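Side-chain contact in helicase of the snf2/rad54 family (Sulfolobus solfataricus, PDB 1Z5Z), which probably uses ATP hydrolysis to drive movement along DNA, as a SWI2/SNF2-family ATPase, through a core that includes this C-terminal domain: residues L75-I78 and L84-G87. Residues are numbered along the deposited sequence; the frame is centred on the assembly and turned at random.
Sequences LKQI and LLKG
Where helix 61-78 ends and the chain turns into the short helix 83-86, Gln77 and Ile78 meet Leu84 and Leu85, and two consecutive helices pack against each other across a short connection. Of the two leucines, adjacent on their helix, Leu84 packs on Gln77, and Leu85 on both Gln77 and Ile78. Leu84 reaches over the backbone of the longer helix: its CD1 lies 3.4 Å from Gln77 O and 4.0 Å from Gln77 CB, so one methyl covers both the carbonyl and the root of the glutamine side chain. In this C-terminal helicase domain, a RecA-like fold built round a parallel sheet, the junction brings together several helices: Ile78 also packs on Met44 of helix 39-55, and Leu84 reaches Asp123, Met124 and Ile127 of helix 122-136. Leu85 spreads its two methyls over two neighbours. Leu85 CD1 rests 3.7 Å from Ile78 CG1, an apolar touch in which the side chains cross at about a right angle. On its other branch, Leu85 CD2 lies 3.6 Å from Gln77 NE2. Beyond CG the glutamine is extended (chi2 175°), which carries its amide out to this methyl; NE2 also makes a weak hydrogen bond back to Leu73 O, one turn earlier. At the end of the longer helix, Ile78 O accepts a hydrogen bond from Gln41 NE2.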
ATOM      1  N   LEU A  75       6.165  -1.204   9.478  1.00 29.41           N
ATOM      2  CA  LEU A  75       6.613  -1.975   8.328  1.00 31.36           C
ATOM      3  C   LEU A  75       5.773  -1.629   7.069  1.00 34.46           C
ATOM      4  O   LEU A  75       6.312  -1.510   5.971  1.00 33.46           O
ATOM      5  CB  LEU A  75       6.513  -3.468   8.611  1.00 30.49           C
ATOM      6  CG  LEU A  75       7.339  -4.013   9.793  1.00 32.79           C
ATOM      7  CD1 LEU A  75       6.959  -5.469   9.993  1.00 32.22           C
ATOM      8  CD2 LEU A  75       8.841  -3.872   9.534  1.00 29.18           C
ATOM      9  N   LYS A  76       4.460  -1.468   7.232  1.00 34.22           N
ATOM     10  CA  LYS A  76       3.622  -1.138   6.101  1.00 31.82           C
ATOM     11  C   LYS A  76       4.003   0.209   5.581  1.00 34.37           C
ATOM     12  O   LYS A  76       3.981   0.448   4.368  1.00 32.41           O
ATOM     13  CB  LYS A  76       2.155  -1.144   6.478  1.00 29.50           C
ATOM     14  CG  LYS A  76       1.536  -2.512   6.741  1.00 41.02           C
ATOM     15  CD  LYS A  76       0.079  -2.265   7.177  1.00 41.12           C
ATOM     16  CE  LYS A  76      -0.693  -3.527   7.504  1.00 52.36           C
ATOM     17  NZ  LYS A  76      -2.049  -3.133   8.084  1.00 53.14           N
ATOM     18  N   GLN A  77       4.383   1.114   6.481  1.00 30.88           N
ATOM     19  CA  GLN A  77       4.766   2.435   6.013  1.00 33.34           C
ATOM     20  C   GLN A  77       6.137   2.430   5.334  1.00 31.42           C
ATOM     21  O   GLN A  77       6.325   3.106   4.340  1.00 31.83           O
ATOM     22  CB  GLN A  77       4.769   3.429   7.172  1.00 29.07           C
ATOM     23  CG  GLN A  77       3.357   3.717   7.707  1.00 36.48           C
ATOM     24  CD  GLN A  77       3.409   4.614   8.955  1.00 42.58           C
ATOM     25  OE1 GLN A  77       3.014   5.773   8.915  1.00 42.60           O
ATOM     26  NE2 GLN A  77       3.940   4.077  10.048  1.00 43.21           N
ATOM     27  N   ILE A  78       7.068   1.655   5.881  1.00 29.57           N
ATOM     28  CA  ILE A  78       8.412   1.567   5.335  1.00 32.70           C
ATOM     29  C   ILE A  78       8.392   1.014   3.912  1.00 30.24           C
ATOM     30  O   ILE A  78       9.095   1.540   3.033  1.00 32.70           O
ATOM     31  CB  ILE A  78       9.317   0.656   6.251  1.00 32.34           C
ATOM     32  CG1 ILE A  78       9.692   1.428   7.541  1.00 32.44           C
ATOM     33  CG2 ILE A  78      10.551   0.191   5.506  1.00 33.85           C
ATOM     34  CD1 ILE A  78      10.520   0.573   8.511  1.00 31.38           C
ATOM     35  N   LEU A  84       7.532   8.552   5.176  1.00 41.87           N
ATOM     36  CA  LEU A  84       6.364   8.525   6.081  1.00 42.48           C
ATOM     37  C   LEU A  84       6.832   8.445   7.557  1.00 44.57           C
ATOM     38  O   LEU A  84       6.105   8.823   8.460  1.00 44.75           O
ATOM     39  CB  LEU A  84       5.474   7.306   5.773  1.00 34.74           C
ATOM     40  CG  LEU A  84       4.809   7.263   4.396  1.00 36.56           C
ATOM     41  CD1 LEU A  84       4.303   5.864   4.094  1.00 29.43           C
ATOM     42  CD2 LEU A  84       3.655   8.278   4.363  1.00 36.93           C
ATOM     43  N   LEU A  85       8.043   7.919   7.766  1.00 47.12           N
ATOM     44  CA  LEU A  85       8.640   7.737   9.084  1.00 48.02           C
ATOM     45  C   LEU A  85       9.886   8.589   9.349  1.00 50.66           C
ATOM     46  O   LEU A  85      10.184   8.906  10.494  1.00 51.41           O
ATOM     47  CB  LEU A  85       9.043   6.273   9.280  1.00 48.60           C
ATOM     48  CG  LEU A  85       7.949   5.272   9.607  1.00 48.19           C
ATOM     49  CD1 LEU A  85       8.593   3.984  10.047  1.00 50.25           C
ATOM     50  CD2 LEU A  85       7.067   5.821  10.737  1.00 52.47           C
ATOM     51  N   LYS A  86      10.637   8.923   8.309  1.00 53.22           N
ATOM     52  CA  LYS A  86      11.861   9.705   8.500  1.00 55.06           C
ATOM     53  C   LYS A  86      11.794  11.063   7.857  1.00 54.18           C
ATOM     54  O   LYS A  86      12.743  11.831   7.913  1.00 56.04           O
ATOM     55  CB  LYS A  86      13.072   8.974   7.920  1.00 56.20           C
ATOM     56  CG  LYS A  86      13.514   7.762   8.677  1.00 57.23           C
ATOM     57  CD  LYS A  86      14.422   6.903   7.803  1.00 57.82           C
ATOM     58  CE  LYS A  86      15.600   7.685   7.261  1.00 55.67           C
ATOM     59  NZ  LYS A  86      16.535   6.788   6.523  1.00 56.28           N
ATOM     60  N   GLY A  87      10.670  11.370   7.238  1.00 55.58           N
ATOM     61  CA  GLY A  87      10.565  12.640   6.544  1.00 53.50           C
ATOM     62  C   GLY A  87      11.656  12.683   5.490  1.00 54.58           C
ATOM     63  O   GLY A  87      12.133  11.635   5.007  1.00 50.67           O
TER